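Local coordinates for repeat Five Residue (Rfr) protein or pentapeptide repeat protein (Cyanothece, PDB 2O6W) that is of unknown function but folds into a right-handed quadrilateral beta helix built from tandem pentapeptide repeats, at residues Thr86-Thr91 with Ala106-Ala111; Gly100-Gly105 with Asn120-Gly125. All blocks are in the same frame, centred on the assembly; numbering follows the deposited sequence.

Contact 1: Thr86-Thr91 with Ala106-Ala111; sequences TNLSET and ANLENA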
loop_
_atom_site.group_PDB
_atom_site.type_symbol
_atom_site.label_atom_id
_atom_site.label_comp_id
_atom_site.label_asym_id
_atom_site.label_seq_id
_atom_site.Cartn_x
_atom_site.Cartn_y
_atom_site.Cartn_z
ATOM N N THR A 86 1.141 2.407 -10.062
ATOM C CA THR A 86 0.258 2.911 -9.021
ATOM C C THR A 86 0.908 4.098 -8.321
ATOM O O THR A 86 2.129 4.129 -8.150
ATOM C CB THR A 86 -0.026 1.813 -7.967
ATOM O OG1 THR A 86 -0.682 0.705 -8.595
ATOM C CG2 THR A 86 -0.897 2.351 -6.838
ATOM N N ASN A 87 0.107 5.081 -7.921
ATOM C CA ASN A 87 0.667 6.228 -7.213
ATOM C C ASN A 87 0.646 5.968 -5.708
ATOM O O ASN A 87 -0.385 6.144 -5.058
ATOM C CB ASN A 87 -0.114 7.512 -7.516
ATOM C CG ASN A 87 0.497 8.740 -6.836
ATOM O OD1 ASN A 87 1.604 8.681 -6.299
ATOM N ND2 ASN A 87 -0.218 9.855 -6.868
ATOM N N LEU A 88 1.783 5.548 -5.160
ATOM C CA LEU A 88 1.888 5.279 -3.728
ATOM C C LEU A 88 2.770 6.310 -3.037
ATOM O O LEU A 88 3.312 6.040 -1.967
ATOM C CB LEU A 88 2.476 3.885 -3.478
ATOM C CG LEU A 88 1.660 2.721 -4.036
ATOM C CD1 LEU A 88 2.492 1.458 -4.052
ATOM C CD2 LEU A 88 0.393 2.547 -3.210
ATOM N N SER A 89 2.927 7.487 -3.638
ATOM C CA SER A 89 3.778 8.502 -3.028
ATOM C C SER A 89 3.222 9.044 -1.711
ATOM O O SER A 89 2.014 9.235 -1.550
ATOM C CB SER A 89 4.048 9.654 -4.006
ATOM O OG SER A 89 2.845 10.227 -4.474
ATOM N N GLU A 90 4.131 9.269 -0.770
ATOM C CA GLU A 90 3.807 9.766 0.561
ATOM C C GLU A 90 2.792 8.902 1.302
ATOM O O GLU A 90 2.041 9.392 2.141
ATOM C CB GLU A 90 3.328 11.214 0.482
ATOM C CG GLU A 90 4.366 12.116 -0.144
ATOM C CD GLU A 90 4.174 13.580 0.191
ATOM O OE1 GLU A 90 4.906 14.410 -0.396
ATOM O OE2 GLU A 90 3.309 13.901 1.044
ATOM N N THR A 91 2.771 7.612 0.991
ATOM C CA THR A 91 1.867 6.705 1.679
ATOM C C THR A 91 2.581 6.102 2.881
ATOM O O THR A 91 3.814 6.075 2.944
ATOM C CB THR A 91 1.400 5.537 0.775
ATOM O OG1 THR A 91 2.541 4.830 0.257
ATOM C CG2 THR A 91 0.539 6.063 -0.361
ATOM N N ALA A 106 5.816 1.708 -10.459
ATOM C CA ALA A 106 5.072 2.336 -9.376
ATOM C C ALA A 106 5.794 3.539 -8.797
ATOM O O ALA A 106 7.019 3.591 -8.762
ATOM C CB ALA A 106 4.799 1.325 -8.275
ATOM N N ASN A 107 5.028 4.517 -8.340
ATOM C CA ASN A 107 5.625 5.692 -7.746
ATOM C C ASN A 107 5.511 5.593 -6.222
ATOM O O ASN A 107 4.408 5.652 -5.682
ATOM C CB ASN A 107 4.922 6.945 -8.268
ATOM C CG ASN A 107 5.385 8.206 -7.572
ATOM O OD1 ASN A 107 6.539 8.310 -7.160
ATOM N ND2 ASN A 107 4.489 9.181 -7.453
ATOM N N LEU A 108 6.644 5.416 -5.537
ATOM C CA LEU A 108 6.636 5.326 -4.071
ATOM C C LEU A 108 7.400 6.473 -3.420
ATOM O O LEU A 108 7.838 6.361 -2.280
ATOM C CB LEU A 108 7.238 3.999 -3.578
ATOM C CG LEU A 108 6.550 2.697 -3.991
ATOM C CD1 LEU A 108 7.058 2.311 -5.371
ATOM C CD2 LEU A 108 6.850 1.581 -3.008
ATOM N N GLU A 109 7.537 7.583 -4.132
ATOM C CA GLU A 109 8.275 8.724 -3.609
ATOM C C GLU A 109 7.868 9.175 -2.205
ATOM O O GLU A 109 6.689 9.384 -1.910
ATOM C CB GLU A 109 8.186 9.892 -4.591
ATOM C CG GLU A 109 9.004 11.106 -4.178
ATOM C CD GLU A 109 9.331 12.028 -5.346
ATOM O OE1 GLU A 109 8.408 12.368 -6.123
ATOM O OE2 GLU A 109 10.512 12.423 -5.476
ATOM N N ASN A 110 8.869 9.316 -1.345
ATOM C CA ASN A 110 8.677 9.743 0.036
ATOM C C ASN A 110 7.734 8.856 0.831
ATOM O O ASN A 110 7.171 9.274 1.845
ATOM C CB ASN A 110 8.182 11.177 0.066
ATOM C CG ASN A 110 9.178 12.129 -0.533
ATOM O OD1 ASN A 110 10.378 12.007 -0.294
ATOM N ND2 ASN A 110 8.696 13.084 -1.314
ATOM N N ALA A 111 7.559 7.632 0.364
ATOM C CA ALA A 111 6.701 6.684 1.043
ATOM C C ALA A 111 7.463 6.135 2.245
ATOM O O ALA A 111 8.691 6.124 2.255
ATOM C CB ALA A 111 6.334 5.552 0.094
HETATM O O HOH W 1 5.762 13.821 -2.781
#
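Asn87 and Asn107 run abreast, their amide planes 11° apart, and ND2 of Asn107 reaches OD1 of Asn87 at 3.1 Å in a weak hydrogen bond. CG of Asn87 sits anti to the backbone N (chi1 -177°), which carries OD1 toward Asn107 ND2 and Ser89. OG of Ser89 donates to this oxygen in the carbonyl plane, on a lone pair, at 2.7 Å, while Ser89 N approaches from above that plane and closes an Asx turn. Asn107 OD1 makes the same turn with Glu109 N. With an alanine at Asn87, OD1 is gone, and Ser89 OG and Asn107 ND2 would probably be left without their common acceptor. The backbones form a single beta bridge at Asn87 and Asn107: Asn107 N donates to Thr86 O at 2.9 Å, and Leu88 N to Asn107 O at 2.7 Å. Glu90 N meets Glu109 O, and the side chains of Glu90 and Asn110 run alongside each other. A water joins Glu90 OE1 and, weakly, Asn110 ND2; Glu90 OE2 is hydrogen-bonded to Gln70 NE2. On the buried side, CD1 of Leu88 packs 4.2 Å from CG of Leu108. Both segments end in type II turns and stack as successive coils of the pentapeptide-repeat beta helix.

Contact 2: Gly100-Gly105 with Asn120-Gly125; sequences GANLQG and NANLRG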
loop_
_atom_site.group_PDB
_atom_site.type_symbol
_atom_site.label_atom_id
_atom_site.label_comp_id
_atom_site.label_asym_id
_atom_site.label_seq_id
_atom_site.Cartn_x
_atom_site.Cartn_y
_atom_site.Cartn_z
ATOM N N GLY A 100 5.834 -10.708 -3.171
ATOM C CA GLY A 100 5.479 -11.031 -4.537
ATOM C C GLY A 100 4.671 -9.980 -5.272
ATOM O O GLY A 100 4.169 -10.243 -6.366
ATOM N N ALA A 101 4.544 -8.791 -4.692
ATOM C CA ALA A 101 3.781 -7.725 -5.332
ATOM C C ALA A 101 4.441 -7.251 -6.620
ATOM O O ALA A 101 5.657 -7.276 -6.755
ATOM C CB ALA A 101 3.612 -6.545 -4.380
ATOM N N ASN A 102 3.628 -6.822 -7.572
ATOM C CA ASN A 102 4.155 -6.323 -8.828
ATOM C C ASN A 102 4.040 -4.797 -8.797
ATOM O O ASN A 102 2.962 -4.247 -9.034
ATOM C CB ASN A 102 3.358 -6.901 -9.997
ATOM C CG ASN A 102 3.872 -6.425 -11.340
ATOM O OD1 ASN A 102 4.923 -5.793 -11.420
ATOM N ND2 ASN A 102 3.133 -6.729 -12.406
ATOM N N LEU A 103 5.149 -4.123 -8.497
ATOM C CA LEU A 103 5.172 -2.663 -8.410
ATOM C C LEU A 103 5.876 -1.999 -9.596
ATOM O O LEU A 103 6.424 -0.905 -9.468
ATOM C CB LEU A 103 5.851 -2.240 -7.107
ATOM C CG LEU A 103 5.132 -2.628 -5.813
ATOM C CD1 LEU A 103 6.144 -2.925 -4.721
ATOM C CD2 LEU A 103 4.204 -1.507 -5.396
ATOM N N GLN A 104 5.836 -2.650 -10.753
ATOM C CA GLN A 104 6.484 -2.123 -11.943
ATOM C C GLN A 104 6.036 -0.718 -12.317
ATOM O O GLN A 104 4.855 -0.464 -12.551
ATOM C CB GLN A 104 6.259 -3.066 -13.116
ATOM C CG GLN A 104 7.043 -2.700 -14.355
ATOM C CD GLN A 104 6.974 -3.794 -15.402
ATOM O OE1 GLN A 104 7.522 -4.892 -15.213
ATOM N NE2 GLN A 104 6.283 -3.513 -16.507
ATOM N N GLY A 105 7.003 0.193 -12.364
ATOM C CA GLY A 105 6.727 1.572 -12.708
ATOM C C GLY A 105 5.951 2.312 -11.635
ATOM O O GLY A 105 5.484 3.425 -11.863
ATOM N N ASN A 120 10.613 -10.802 -3.077
ATOM C CA ASN A 120 10.277 -11.187 -4.439
ATOM C C ASN A 120 9.420 -10.173 -5.175
ATOM O O ASN A 120 8.858 -10.466 -6.230
ATOM C CB ASN A 120 9.568 -12.538 -4.430
ATOM C CG ASN A 120 10.405 -13.612 -3.785
ATOM O OD1 ASN A 120 11.622 -13.634 -3.957
ATOM N ND2 ASN A 120 9.768 -14.508 -3.044
ATOM N N ALA A 121 9.316 -8.976 -4.623
ATOM C CA ALA A 121 8.516 -7.953 -5.260
ATOM C C ALA A 121 9.226 -7.440 -6.511
ATOM O O ALA A 121 10.457 -7.439 -6.581
ATOM C CB ALA A 121 8.268 -6.813 -4.292
ATOM N N ASN A 122 8.443 -7.016 -7.500
ATOM C CA ASN A 122 8.991 -6.478 -8.741
ATOM C C ASN A 122 9.026 -4.949 -8.697
ATOM O O ASN A 122 7.982 -4.295 -8.726
ATOM C CB ASN A 122 8.154 -6.932 -9.940
ATOM C CG ASN A 122 8.638 -6.324 -11.251
ATOM O OD1 ASN A 122 9.782 -5.867 -11.345
ATOM N ND2 ASN A 122 7.780 -6.327 -12.269
ATOM N N LEU A 123 10.231 -4.385 -8.634
ATOM C CA LEU A 123 10.407 -2.941 -8.584
ATOM C C LEU A 123 10.998 -2.352 -9.860
ATOM O O LEU A 123 11.610 -1.283 -9.825
ATOM C CB LEU A 123 11.295 -2.558 -7.401
ATOM C CG LEU A 123 10.647 -2.544 -6.017
ATOM C CD1 LEU A 123 9.973 -3.870 -5.732
ATOM C CD2 LEU A 123 11.722 -2.257 -4.980
ATOM N N ARG A 124 10.814 -3.041 -10.982
ATOM C CA ARG A 124 11.332 -2.564 -12.262
ATOM C C ARG A 124 10.708 -1.237 -12.656
ATOM O O ARG A 124 9.488 -1.129 -12.764
ATOM C CB ARG A 124 11.051 -3.573 -13.377
ATOM C CG ARG A 124 11.868 -4.836 -13.310
ATOM C CD ARG A 124 11.605 -5.711 -14.524
ATOM N NE ARG A 124 12.391 -6.938 -14.469
ATOM C CZ ARG A 124 12.060 -8.012 -13.759
ATOM N NH1 ARG A 124 10.945 -8.024 -13.042
ATOM N NH2 ARG A 124 12.858 -9.072 -13.751
ATOM N N GLY A 125 11.546 -0.231 -12.874
ATOM C CA GLY A 125 11.050 1.070 -13.274
ATOM C C GLY A 125 10.369 1.843 -12.167
ATOM O O GLY A 125 9.959 2.989 -12.367
#
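Asn102 and Asn122 both carry CG anti to the backbone N (chi1 -179° and 176°), which lays their amides abreast, 14° from parallel, as a pair of stacked asparagines on successive coils of the pentapeptide-repeat beta helix. ND2 of Asn122 makes a weak bond to OD1 of Asn102, 3.0 Å away. The same nitrogen has a second acceptor. Gln104 also sets CG opposite its backbone N; its chain is extended, and the turn of the amide brings OE1 to Asn122 ND2, 3.3 Å away. This oxygen lies in the amide plane of Asn122, although the two amides stand nearly perpendicular. Asn122 is thus held at both ends, because its OD1 receives Arg124 N from above the carbonyl plane in an Asx turn and a weak bond from Arg124 NH1. The stronger partner of that guanidinium is Glu142, through a salt bridge.

Backbone bonds join the coils beside these amides: Asn122 N to Ala101 O, Leu103 N to Asn122 O, and Gly105 N to Arg124 O at 2.8 Å. Leu103 and Leu123 extend in the same direction on the buried side, with their CD1 atoms 4.1 Å apart; Leu103 also packs on Leu83 of the preceding coil. Gly100, Gly105 and Gly125 all have positive phi, a conformation glycine adopts readily, and a CB on Gly125 would point at the neighbouring coil. There the two coils run close together: CA of Gly105 faces Gly125 O at 3.5 Å in a nearly straight CA-H...O contact.

In the fold
Contacts 1 and 2 are two sides of one stack, their centres about 13 Å apart. Their segments alternate along the chain, 86-91, 100-105, 106-111 and 120-125, and Gly105 leads straight into Ala106, so a single coil supplies the second half of contact 1 and the first half of contact 2. The two leucine layers meet inside the helix, where CD1 of Leu88 packs against CD2 of Leu103 at 3.7 Å. Both contacts therefore feed one apolar interior, while their asparagine amides line separate outer faces. Contact 2 lies nearer the C-terminal end, where the side chain of Arg124 comes about 6 Å from a bound arsenic.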